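Local structure of endo-beta-N-acetylglucosaminidase F1 (Bacteroides thetaiotaomicron VPI-5482, 6TCV) at residues A[198-203]-A[243-248]; A[267-272]-A[310-315]; A[283-288]-A[324-329]; A[349-354]-A[368-373]. The protein probably hydrolyses high-mannose N-glycans as an endo-beta-N-acetylglucosaminidase, cutting within the chitobiose core, and is seen here with a Man9GlcNAc2-asparagine substrate. The protein carries 2 engineered substitutions. One frame throughout, in Å; residues are numbered along the deposited sequence.

Contact 1 of 4, residues A[198-203]-A[243-248]. With NAG (2-acetamido-2-deoxy-beta-D-glucopyranose), chain B; MAN (alpha-D-mannopyranose), chain C.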
# COMPACT_ATOMS: atom_id res chain seq x y z
N VAL A 198 -7.23 2.81 -0.95
CA VAL A 198 -6.31 2.41 0.12
C VAL A 198 -6.64 3.21 1.37
O VAL A 198 -6.83 4.42 1.29
CB VAL A 198 -4.85 2.66 -0.31
CG1 VAL A 198 -3.90 2.36 0.83
CG2 VAL A 198 -4.52 1.88 -1.57
N VAL A 199 -6.73 2.52 2.51
CA VAL A 199 -6.94 3.17 3.80
C VAL A 199 -5.90 2.73 4.79
O VAL A 199 -5.38 1.62 4.68
CB VAL A 199 -8.36 2.93 4.33
CG1 VAL A 199 -9.44 3.32 3.30
CG2 VAL A 199 -8.55 1.53 4.80
N VAL A 200 -5.54 3.63 5.69
CA VAL A 200 -4.53 3.40 6.71
C VAL A 200 -5.14 3.48 8.09
O VAL A 200 -5.84 4.46 8.43
CB VAL A 200 -3.38 4.40 6.57
CG1 VAL A 200 -2.31 4.16 7.64
CG2 VAL A 200 -2.76 4.34 5.20
N LEU A 201 -4.82 2.49 8.93
CA LEU A 201 -5.16 2.52 10.35
C LEU A 201 -4.08 3.28 11.08
O LEU A 201 -3.00 2.74 11.35
CB LEU A 201 -5.29 1.10 10.87
CG LEU A 201 -6.15 0.18 10.00
CD1 LEU A 201 -6.16 -1.24 10.61
CD2 LEU A 201 -7.56 0.70 9.78
N PHE A 202 -4.34 4.56 11.37
CA PHE A 202 -3.31 5.46 11.91
C PHE A 202 -3.56 5.57 13.41
O PHE A 202 -4.56 6.16 13.85
CB PHE A 202 -3.42 6.82 11.22
CG PHE A 202 -2.27 7.76 11.53
CD1 PHE A 202 -1.08 7.64 10.82
CD2 PHE A 202 -2.41 8.78 12.45
CE1 PHE A 202 -0.05 8.52 11.09
CE2 PHE A 202 -1.40 9.66 12.72
CZ PHE A 202 -0.23 9.55 12.02
N ALA A 203 -2.68 5.02 14.25
CA ALA A 203 -1.45 4.27 13.88
C ALA A 203 -1.03 3.37 15.01
O ALA A 203 -1.12 3.77 16.20
CB ALA A 203 -0.27 5.20 13.58
N LYS A 243 -7.85 -1.70 0.04
CA LYS A 243 -6.63 -2.20 0.68
C LYS A 243 -6.46 -1.52 2.03
O LYS A 243 -6.40 -0.28 2.09
CB LYS A 243 -5.42 -1.93 -0.20
CG LYS A 243 -5.45 -2.66 -1.52
CD LYS A 243 -4.20 -2.39 -2.33
CE LYS A 243 -4.08 -3.34 -3.51
NZ LYS A 243 -5.22 -3.21 -4.41
N VAL A 244 -6.33 -2.33 3.09
CA VAL A 244 -6.26 -1.85 4.46
C VAL A 244 -4.82 -1.99 4.93
O VAL A 244 -4.30 -3.11 5.01
CB VAL A 244 -7.21 -2.59 5.39
CG1 VAL A 244 -7.03 -2.10 6.83
CG2 VAL A 244 -8.65 -2.40 4.94
N LEU A 245 -4.17 -0.87 5.23
CA LEU A 245 -2.78 -0.86 5.65
C LEU A 245 -2.70 -0.56 7.14
O LEU A 245 -3.46 0.25 7.67
CB LEU A 245 -1.96 0.22 4.93
CG LEU A 245 -2.10 0.30 3.42
CD1 LEU A 245 -1.11 1.27 2.82
CD2 LEU A 245 -1.94 -1.06 2.77
N LEU A 246 -1.70 -1.15 7.80
CA LEU A 246 -1.38 -0.77 9.17
C LEU A 246 -0.47 0.45 9.12
O LEU A 246 0.57 0.44 8.45
CB LEU A 246 -0.68 -1.92 9.89
CG LEU A 246 -0.42 -1.71 11.40
CD1 LEU A 246 -1.74 -1.53 12.16
CD2 LEU A 246 0.40 -2.88 11.92
N GLY A 247 -0.86 1.54 9.79
CA GLY A 247 0.04 2.66 9.94
C GLY A 247 1.01 2.40 11.09
O GLY A 247 0.63 1.88 12.13
N LEU A 248 2.27 2.78 10.87
CA LEU A 248 3.31 2.78 11.89
C LEU A 248 3.81 4.21 12.07
O LEU A 248 4.02 4.93 11.08
CB LEU A 248 4.48 1.86 11.51
CG LEU A 248 4.50 0.48 12.15
CD1 LEU A 248 4.61 0.56 13.67
CD2 LEU A 248 3.31 -0.36 11.73
C1 NAG B . 1.18 15.03 10.92
C2 NAG B . 0.97 13.56 11.22
C3 NAG B . 0.07 13.28 12.42
C4 NAG B . -0.57 14.56 12.91
C5 NAG B . -1.12 15.31 11.71
C6 NAG B . -1.94 16.55 12.07
C7 NAG B . 1.02 11.75 9.54
C8 NAG B . 0.39 11.24 8.26
N2 NAG B . 0.49 12.87 10.03
O3 NAG B . 0.84 12.69 13.47
O4 NAG B . -1.65 14.20 13.78
O5 NAG B . -0.05 15.77 10.87
O6 NAG B . -2.30 17.24 10.91
O7 NAG B . 1.96 11.18 10.10
C1 MAN C . -1.29 9.20 19.94
C2 MAN C . -1.19 7.80 20.54
C3 MAN C . -0.48 6.90 19.54
C4 MAN C . -1.15 6.93 18.17
C5 MAN C . -1.32 8.36 17.68
C6 MAN C . -2.20 8.46 16.45
O2 MAN C . -2.53 7.36 20.85
O3 MAN C . -0.51 5.56 20.02
O4 MAN C . -0.32 6.27 17.22
O5 MAN C . -1.97 9.16 18.70
O6 MAN C . -2.37 9.84 16.07
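In the parallel sheet at the core of the catalytic barrel, Val198, Val199, Val200 and Leu201 pair in step with Lys243, Val244, Leu245 and Leu246, the two strand directions differing by 29°. Val199 N donates to Lys243 O over 2.9 Å, and Val199 O receives Leu245 N at 2.8 Å. Leu201 N then meets Leu245 O. These three bonds reach their carbonyls almost head-on, whereas Gly247 N, 2.9 Å from Leu201 O, stands 38° above that carbonyl plane, just ahead of the cis peptide that joins Phe202 to Ala203. On the face carrying Val198, Val198 CG1 lies 3.6 Å from Leu245 CD1. With CG1 anti to its own N (chi1 -180°), Val200 lays that methyl over Gly247 CA at 3.6 Å; a CB on Gly247 would collide with it and with Leu201 O. On the other face, Leu201 CD1 rests 4.0 Å from Val244 CG1, with Leu234 covering Leu201 from outside the strand pair. At the sugar-binding end, Phe202 CZ comes within 3.3 Å of O7 of the N-acetylglucosamine of chain B, and the mannose O4 donates to Ala203 O at 2.8 Å. Backbone hydrogen bonds and methyl contacts on both faces thus hold the strands together, while a main-chain carbonyl at their end serves as the acceptor for substrate.

Contact 2 of 4, residues A[267-272]-A[310-315]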
# COMPACT_ATOMS: atom_id res chain seq x y z
N ASP A 267 14.75 -7.01 11.42
CA ASP A 267 13.84 -7.66 12.36
C ASP A 267 12.52 -6.91 12.44
O ASP A 267 11.46 -7.53 12.47
CB ASP A 267 14.47 -7.79 13.74
CG ASP A 267 15.68 -8.66 13.75
OD1 ASP A 267 15.96 -9.42 12.84
OD2 ASP A 267 16.22 -8.85 14.93
N PHE A 268 12.56 -5.58 12.47
CA PHE A 268 11.31 -4.84 12.60
C PHE A 268 10.47 -5.02 11.34
O PHE A 268 9.24 -5.21 11.44
CB PHE A 268 11.61 -3.36 12.88
CG PHE A 268 10.38 -2.57 13.19
CD1 PHE A 268 9.71 -2.73 14.40
CD2 PHE A 268 9.85 -1.72 12.24
CE1 PHE A 268 8.56 -2.00 14.63
CE2 PHE A 268 8.72 -1.02 12.48
CZ PHE A 268 8.08 -1.18 13.68
N ALA A 269 11.12 -5.02 10.17
CA ALA A 269 10.41 -5.28 8.92
C ALA A 269 9.71 -6.62 8.95
O ALA A 269 8.55 -6.75 8.52
CB ALA A 269 11.42 -5.29 7.78
N ARG A 270 10.38 -7.64 9.48
CA ARG A 270 9.82 -8.98 9.55
C ARG A 270 8.66 -9.04 10.55
O ARG A 270 7.69 -9.75 10.31
CB ARG A 270 10.94 -10.00 9.83
CG ARG A 270 11.87 -10.04 8.61
CD ARG A 270 13.24 -10.61 8.87
NE ARG A 270 14.07 -10.21 7.71
CZ ARG A 270 15.33 -10.54 7.54
NH1 ARG A 270 15.93 -11.28 8.43
NH2 ARG A 270 16.00 -10.13 6.46
N GLU A 271 8.73 -8.24 11.63
CA GLU A 271 7.60 -8.15 12.56
C GLU A 271 6.40 -7.47 11.92
O GLU A 271 5.25 -7.93 12.08
CB GLU A 271 8.06 -7.42 13.82
CG GLU A 271 7.02 -7.43 14.91
CD GLU A 271 7.57 -7.04 16.24
OE1 GLU A 271 8.63 -7.63 16.64
OE2 GLU A 271 6.88 -6.35 17.01
N VAL A 272 6.64 -6.38 11.18
CA VAL A 272 5.55 -5.73 10.47
C VAL A 272 4.90 -6.69 9.48
O VAL A 272 3.67 -6.76 9.39
CB VAL A 272 6.07 -4.46 9.79
CG1 VAL A 272 5.05 -3.89 8.78
CG2 VAL A 272 6.43 -3.40 10.81
N ALA A 310 15.31 3.92 4.31
CA ALA A 310 15.23 3.13 3.08
C ALA A 310 15.52 1.67 3.35
O ALA A 310 14.86 0.79 2.80
CB ALA A 310 16.20 3.70 2.03
N ARG A 311 16.52 1.39 4.19
CA ARG A 311 16.77 0.00 4.58
C ARG A 311 15.51 -0.67 5.14
O ARG A 311 15.16 -1.79 4.75
CB ARG A 311 17.93 -0.06 5.57
CG ARG A 311 18.10 -1.46 6.28
CD ARG A 311 18.50 -2.56 5.30
NE ARG A 311 19.82 -2.27 4.72
CZ ARG A 311 20.34 -3.00 3.75
NH1 ARG A 311 19.74 -4.04 3.25
NH2 ARG A 311 21.51 -2.62 3.21
N LEU A 312 14.81 0.02 6.02
CA LEU A 312 13.58 -0.54 6.57
C LEU A 312 12.54 -0.78 5.49
O LEU A 312 11.91 -1.84 5.45
CB LEU A 312 12.99 0.37 7.68
CG LEU A 312 11.62 -0.07 8.22
CD1 LEU A 312 11.71 -1.46 8.85
CD2 LEU A 312 11.05 0.96 9.18
N CYS A 313 12.37 0.17 4.57
CA CYS A 313 11.38 -0.03 3.51
C CYS A 313 11.73 -1.22 2.64
O CYS A 313 10.86 -2.04 2.32
CB CYS A 313 11.26 1.24 2.67
SG CYS A 313 10.53 2.64 3.58
N TYR A 314 13.00 -1.31 2.24
CA TYR A 314 13.48 -2.40 1.40
C TYR A 314 13.26 -3.73 2.09
O TYR A 314 12.75 -4.67 1.48
CB TYR A 314 14.98 -2.19 1.11
CG TYR A 314 15.64 -3.37 0.50
CD1 TYR A 314 15.48 -3.66 -0.86
CD2 TYR A 314 16.41 -4.22 1.27
CE1 TYR A 314 16.08 -4.81 -1.43
CE2 TYR A 314 17.02 -5.33 0.70
CZ TYR A 314 16.86 -5.60 -0.65
OH TYR A 314 17.46 -6.71 -1.22
N GLU A 315 13.66 -3.85 3.36
CA GLU A 315 13.50 -5.11 4.07
C GLU A 315 12.04 -5.45 4.27
O GLU A 315 11.68 -6.62 4.27
CB GLU A 315 14.25 -5.08 5.42
CG GLU A 315 15.75 -4.92 5.29
CD GLU A 315 16.46 -6.06 4.61
OE1 GLU A 315 15.87 -7.19 4.46
OE2 GLU A 315 17.64 -5.86 4.23
O HOH W 1 13.44 -8.60 5.21
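Apolar packing between Ala269 and Glu315 and between Phe268 and Leu312 forms the buried part of this helix pair. Ala269 CB sits against the main chain of the partner helix, 3.6 Å from Glu315 C, and also touches Glu315 CB. Leu312 CD1 enters at the edge of the Phe268 ring and lies near its plane, 3.9 Å from CD2; the same methyl covers Ala269 N and CB. The small Ala269 lets the short segments approach to 8.6 Å between axes at a crossing angle of -43°. They belong to helices 262-278 and 306-319, outer helices of the beta/alpha barrel that follow strands 243-249 and 283-287, and Leu312 reaches Tyr286 of the latter. Ionic contacts take over toward the surface. Arg270 NH2 stands 3.6 Å from Glu315 OE1, a long salt bridge whose guanidinium and carboxylate planes are 74° apart. Bent at chi2 (-65°), the Glu315 chain turns its other oxygen back along its own helix, where OE2 accepts from Arg311 NH1 at 2.9 Å. A water-mediated contact also spans the helices: the water accepts from Arg270 NE at 3.0 Å and donates to Glu315 OE1 at 2.9 Å and to Glu315 O at 2.8 Å. With an alanine in place of this glutamate, Arg270 would probably lose its carboxylate mate, Arg311 would be left with Asp340, and the water would lose one acceptor.

Contact 3 of 4, residues A[283-288]-A[324-329]. Engineered in segment 283-288: Ala287 (natural residue Asp). With NAG (2-acetamido-2-deoxy-beta-D-glucopyranose), chain B.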
# COMPACT_ATOMS: atom_id res chain seq x y z
N GLY A 283 -0.63 -4.22 3.76
CA GLY A 283 0.66 -3.56 3.80
C GLY A 283 0.70 -2.54 4.90
O GLY A 283 -0.04 -2.62 5.87
N VAL A 284 1.60 -1.59 4.72
CA VAL A 284 2.00 -0.66 5.78
C VAL A 284 2.18 0.75 5.25
O VAL A 284 2.49 0.97 4.07
CB VAL A 284 3.32 -1.16 6.44
CG1 VAL A 284 4.51 -1.07 5.48
CG2 VAL A 284 3.65 -0.43 7.73
N ASN A 285 1.97 1.74 6.12
CA ASN A 285 2.48 3.10 5.94
C ASN A 285 3.47 3.40 7.06
O ASN A 285 3.18 3.10 8.23
CB ASN A 285 1.38 4.15 6.00
CG ASN A 285 1.92 5.56 5.87
OD1 ASN A 285 2.25 6.01 4.72
ND2 ASN A 285 2.13 6.20 6.91
N TYR A 286 4.62 3.96 6.71
CA TYR A 286 5.60 4.43 7.68
C TYR A 286 5.60 5.96 7.74
O TYR A 286 5.81 6.63 6.71
CB TYR A 286 6.98 3.93 7.27
CG TYR A 286 7.20 2.44 7.45
CD1 TYR A 286 6.88 1.79 8.62
CD2 TYR A 286 7.76 1.67 6.42
CE1 TYR A 286 7.13 0.44 8.80
CE2 TYR A 286 8.01 0.30 6.59
CZ TYR A 286 7.70 -0.29 7.79
OH TYR A 286 7.95 -1.63 8.01
N ALA A 287 5.45 6.47 8.96
CA ALA A 287 5.46 7.90 9.26
C ALA A 287 6.48 8.17 10.36
O ALA A 287 6.29 7.79 11.54
CB ALA A 287 4.06 8.34 9.65
N ASP A 288 7.58 8.80 9.97
CA ASP A 288 8.70 9.09 10.86
C ASP A 288 8.48 10.39 11.61
O ASP A 288 8.97 11.44 11.21
CB ASP A 288 10.03 9.15 10.11
CG ASP A 288 11.19 9.56 11.00
OD1 ASP A 288 11.20 9.18 12.21
OD2 ASP A 288 12.12 10.22 10.52
N LEU A 324 1.69 -3.77 0.00
CA LEU A 324 2.11 -2.40 -0.22
C LEU A 324 3.06 -1.91 0.86
O LEU A 324 2.79 -2.06 2.05
CB LEU A 324 0.90 -1.47 -0.28
CG LEU A 324 -0.03 -1.74 -1.46
CD1 LEU A 324 -1.30 -0.90 -1.28
CD2 LEU A 324 0.62 -1.36 -2.78
N VAL A 325 4.17 -1.30 0.44
CA VAL A 325 5.07 -0.56 1.33
C VAL A 325 4.98 0.89 0.94
O VAL A 325 5.28 1.27 -0.20
CB VAL A 325 6.50 -1.11 1.26
CG1 VAL A 325 7.47 -0.29 2.12
CG2 VAL A 325 6.51 -2.57 1.66
N THR A 326 4.49 1.70 1.86
CA THR A 326 4.17 3.08 1.55
C THR A 326 4.74 3.97 2.65
O THR A 326 4.94 3.52 3.79
CB THR A 326 2.65 3.32 1.39
OG1 THR A 326 1.97 3.29 2.65
CG2 THR A 326 2.02 2.28 0.50
N VAL A 327 4.99 5.22 2.32
CA VAL A 327 5.62 6.17 3.23
C VAL A 327 4.93 7.52 3.18
O VAL A 327 4.45 7.98 2.14
CB VAL A 327 7.14 6.32 3.05
CG1 VAL A 327 7.82 5.01 3.25
CG2 VAL A 327 7.44 6.88 1.70
N PHE A 328 4.89 8.18 4.32
CA PHE A 328 4.66 9.63 4.43
C PHE A 328 5.98 10.34 4.27
O PHE A 328 6.96 9.99 4.94
CB PHE A 328 4.01 9.87 5.79
CG PHE A 328 3.58 11.29 6.06
CD1 PHE A 328 2.80 12.02 5.19
CD2 PHE A 328 3.92 11.91 7.26
CE1 PHE A 328 2.36 13.30 5.51
CE2 PHE A 328 3.51 13.21 7.57
CZ PHE A 328 2.71 13.90 6.70
N ASP A 329 6.06 11.29 3.34
CA ASP A 329 7.29 12.03 3.12
C ASP A 329 7.46 13.15 4.14
O ASP A 329 6.98 14.28 3.95
CB ASP A 329 7.35 12.56 1.70
CG ASP A 329 8.64 13.25 1.39
OD1 ASP A 329 9.59 13.19 2.20
OD2 ASP A 329 8.73 13.91 0.33
C1 NAG B . 1.18 15.03 10.92
C2 NAG B . 0.97 13.56 11.22
C3 NAG B . 0.07 13.28 12.42
C4 NAG B . -0.57 14.56 12.91
C5 NAG B . -1.12 15.31 11.71
C6 NAG B . -1.94 16.55 12.07
C7 NAG B . 1.02 11.75 9.54
C8 NAG B . 0.39 11.24 8.26
N2 NAG B . 0.49 12.87 10.03
O3 NAG B . 0.84 12.69 13.47
O4 NAG B . -1.65 14.20 13.78
O5 NAG B . -0.05 15.77 10.87
O6 NAG B . -2.30 17.24 10.91
O7 NAG B . 1.96 11.18 10.10
O HOH W 2 7.37 10.28 7.65
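Gly283 begins the pairing with its CA facing Leu324 O; its backbone angles (phi 142°) would drive a CB into that oxygen and into the preceding carbonyl, so only glycine fits comfortably. Val284 N donates to Leu324 O at 3.0 Å. Val284 O is gripped twice by Thr326: its OG1 donates at 2.8 Å, and its backbone N adds a weak bond of 3.1 Å. Thr326 OG1 can reach that carbonyl because chi1 (74°) sets it between its own N and carbonyl carbon; the same hydroxyl also bonds Tyr171. Asn285 carries its carboxamide across the Thr326 side chain at about a right angle, CG being anti to the backbone N (chi1 178°). Tyr286 N donates to Thr326 O over 3.0 Å, and Tyr286 O receives Phe328 N at the same separation, 3.0 Å. The Tyr286 ring takes Val284 CG2 on one face, while its hydroxyl bonds Thr316. Ala287, an engineered replacement of the natural aspartate, places CB 3.6 Å from O7 of the chain B N-acetylglucosamine. The acetamide methyl, C8, of this sugar sits over the centre of the Phe328 ring, 3.6 Å above its plane. After the strand turns to loop, Asp288 N donates to a water at 2.8 Å, which passes a bond on to Phe328 O. Strands 283-287 and 324-329, linked through helix 306-319, form a beta-alpha-beta crossover, and Ala287 stands where the natural aspartate probably belongs to the acidic motif that marks the catalytic strand of family 18 glycoside hydrolases.

Contact 4 of 4, residues A[349-354]-A[368-373]. With NAG (2-acetamido-2-deoxy-beta-D-glucopyranose), chain D.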
# COMPACT_ATOMS: atom_id res chain seq x y z
N ASP A 349 5.80 1.57 -2.98
CA ASP A 349 4.66 1.50 -3.85
C ASP A 349 3.93 2.82 -3.95
O ASP A 349 3.43 3.16 -5.04
CB ASP A 349 3.74 0.42 -3.35
CG ASP A 349 4.35 -0.93 -3.47
OD1 ASP A 349 4.54 -1.39 -4.62
OD2 ASP A 349 4.66 -1.58 -2.43
N ILE A 350 3.82 3.56 -2.85
CA ILE A 350 3.09 4.82 -2.80
C ILE A 350 3.84 5.72 -1.83
O ILE A 350 4.18 5.28 -0.72
CB ILE A 350 1.61 4.67 -2.32
CG1 ILE A 350 0.88 3.54 -3.06
CG2 ILE A 350 0.86 5.99 -2.53
CD1 ILE A 350 -0.50 3.24 -2.48
N VAL A 351 4.02 6.98 -2.21
CA VAL A 351 4.54 8.01 -1.31
C VAL A 351 3.52 9.15 -1.27
O VAL A 351 3.06 9.64 -2.32
CB VAL A 351 5.97 8.48 -1.67
CG1 VAL A 351 6.13 8.93 -3.10
CG2 VAL A 351 6.44 9.58 -0.69
N VAL A 352 3.16 9.58 -0.07
CA VAL A 352 2.22 10.67 0.14
C VAL A 352 2.92 11.79 0.88
O VAL A 352 3.65 11.54 1.86
CB VAL A 352 0.91 10.18 0.84
CG1 VAL A 352 0.22 9.12 -0.01
CG2 VAL A 352 1.13 9.66 2.27
N ALA A 353 2.58 13.03 0.53
CA ALA A 353 3.31 14.17 1.04
C ALA A 353 2.49 14.89 2.09
O ALA A 353 1.33 14.59 2.31
CB ALA A 353 3.59 15.14 -0.12
N ASN A 354 3.13 15.82 2.78
CA ASN A 354 2.47 16.65 3.78
C ASN A 354 1.35 17.48 3.13
O ASN A 354 1.36 17.80 1.93
CB ASN A 354 3.48 17.53 4.52
CG ASN A 354 2.88 18.14 5.76
OD1 ASN A 354 2.10 17.44 6.40
ND2 ASN A 354 3.24 19.33 6.12
N LYS A 368 3.19 8.52 -10.95
CA LYS A 368 2.11 7.56 -10.70
C LYS A 368 2.18 6.96 -9.31
O LYS A 368 1.13 6.50 -8.80
CB LYS A 368 2.12 6.48 -11.79
CG LYS A 368 1.75 6.98 -13.17
CD LYS A 368 0.29 7.42 -13.22
CE LYS A 368 -0.16 7.70 -14.64
NZ LYS A 368 0.72 8.77 -15.20
N GLN A 369 3.35 6.93 -8.67
CA GLN A 369 3.48 6.43 -7.30
C GLN A 369 3.31 7.52 -6.27
O GLN A 369 3.51 7.27 -5.06
CB GLN A 369 4.83 5.74 -7.11
CG GLN A 369 4.96 4.40 -7.81
CD GLN A 369 5.33 4.53 -9.27
OE1 GLN A 369 6.39 5.08 -9.57
NE2 GLN A 369 4.54 3.96 -10.16
N CYS A 370 2.92 8.72 -6.68
CA CYS A 370 2.93 9.90 -5.82
C CYS A 370 1.57 10.55 -5.67
O CYS A 370 0.76 10.56 -6.59
CB CYS A 370 3.85 10.99 -6.42
SG CYS A 370 5.59 10.52 -6.53
N SER A 371 1.33 11.11 -4.48
CA SER A 371 0.18 11.98 -4.25
C SER A 371 0.36 13.35 -4.89
O SER A 371 1.43 13.94 -4.82
CB SER A 371 -0.03 12.14 -2.74
OG SER A 371 1.01 12.78 -2.08
N GLY A 372 -0.71 13.86 -5.48
CA GLY A 372 -0.75 15.22 -6.01
C GLY A 372 -1.44 16.23 -5.11
O GLY A 372 -1.37 17.44 -5.35
N ILE A 373 -2.12 15.75 -4.07
CA ILE A 373 -2.79 16.57 -3.07
C ILE A 373 -2.84 15.74 -1.81
O ILE A 373 -2.97 14.51 -1.86
CB ILE A 373 -4.21 17.01 -3.53
CG1 ILE A 373 -4.76 18.09 -2.59
CG2 ILE A 373 -5.14 15.79 -3.67
CD1 ILE A 373 -6.20 18.49 -3.00
C1 NAG D . 4.10 19.12 12.36
C2 NAG D . 3.14 18.69 13.45
C3 NAG D . 2.81 17.21 13.31
C4 NAG D . 2.33 16.95 11.89
C5 NAG D . 3.44 17.34 10.94
C6 NAG D . 3.19 16.99 9.49
C7 NAG D . 3.56 19.94 15.51
C8 NAG D . 4.44 20.04 16.74
N2 NAG D . 3.77 18.89 14.75
O3 NAG D . 1.82 16.89 14.29
O4 NAG D . 2.07 15.53 11.88
O5 NAG D . 3.61 18.75 11.07
O6 NAG D . 1.93 17.57 9.09
O7 NAG D . 2.71 20.77 15.24
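Val351 is held through both its N-H and its carbonyl by the chain around Cys370. Its N donates to Gln369 O at 2.9 Å, and its O receives Ser371 N at 3.1 Å, both bonds meeting the carbonyl nearly head-on. Val351 CG1 closes this tight part against Cys370 SG, 3.8 Å away. Two residues on from Val351, a side chain replaces the backbone partner: Ser371 OG, set between its own N and carbonyl carbon (chi1 64°), accepts from Ala353 N at 3.1 Å and lies beside Val352 CA. The Asp349 end faces solvent more but stays close: partly exposed Gln369 offers aliphatic CG to Asp349 O at 3.4 Å, while its OE1 turns back to Thr366 N and the Asp349 carboxylate pairs with Lys317. The loose end is at Asn354, partly exposed, which leaves the 368-373 segment altogether and accepts through OD1 from O6 of the chain D N-acetylglucosamine at 2.7 Å. Losing the carboxamide to an alanine here is likely to leave that sugar hydroxyl without this acceptor and its C6 hydroxymethyl group freer to turn. The single backbone bridge, extended by a serine hydroxyl, implies a short sheet-like junction before the chain turns at Gly372, with Asn354, past the end of the bridged strand, contributing one bond to the sugar.

In the fold
Contacts 1, 3 and 4 all reach one curled sheet, with the pairings 243-249/283-287 and 324-329/350-353 lying between them: Leu246 N lies 2.9 Å from Gly283 O, joining contact 1 to contact 3, and Asp329 N lies 2.8 Å from Val352 O, joining contact 3 to contact 4. Their centres are about 9 and 10 Å apart. Contact 2 is the outer helical layer, its centre about 11 Å from that of contact 3, where Cys313 SG packs on Val327 CG1 at 3.6 Å; Phe268 CZ reaches Leu248 CD1 at 3.9 Å. Of the four, 1, 3 and 4 touch substrate: contacts 1 and 3 share the chain B N-acetylglucosamine and contact 4 meets the chain D one, whereas contact 2 stays about 12 Å or more away.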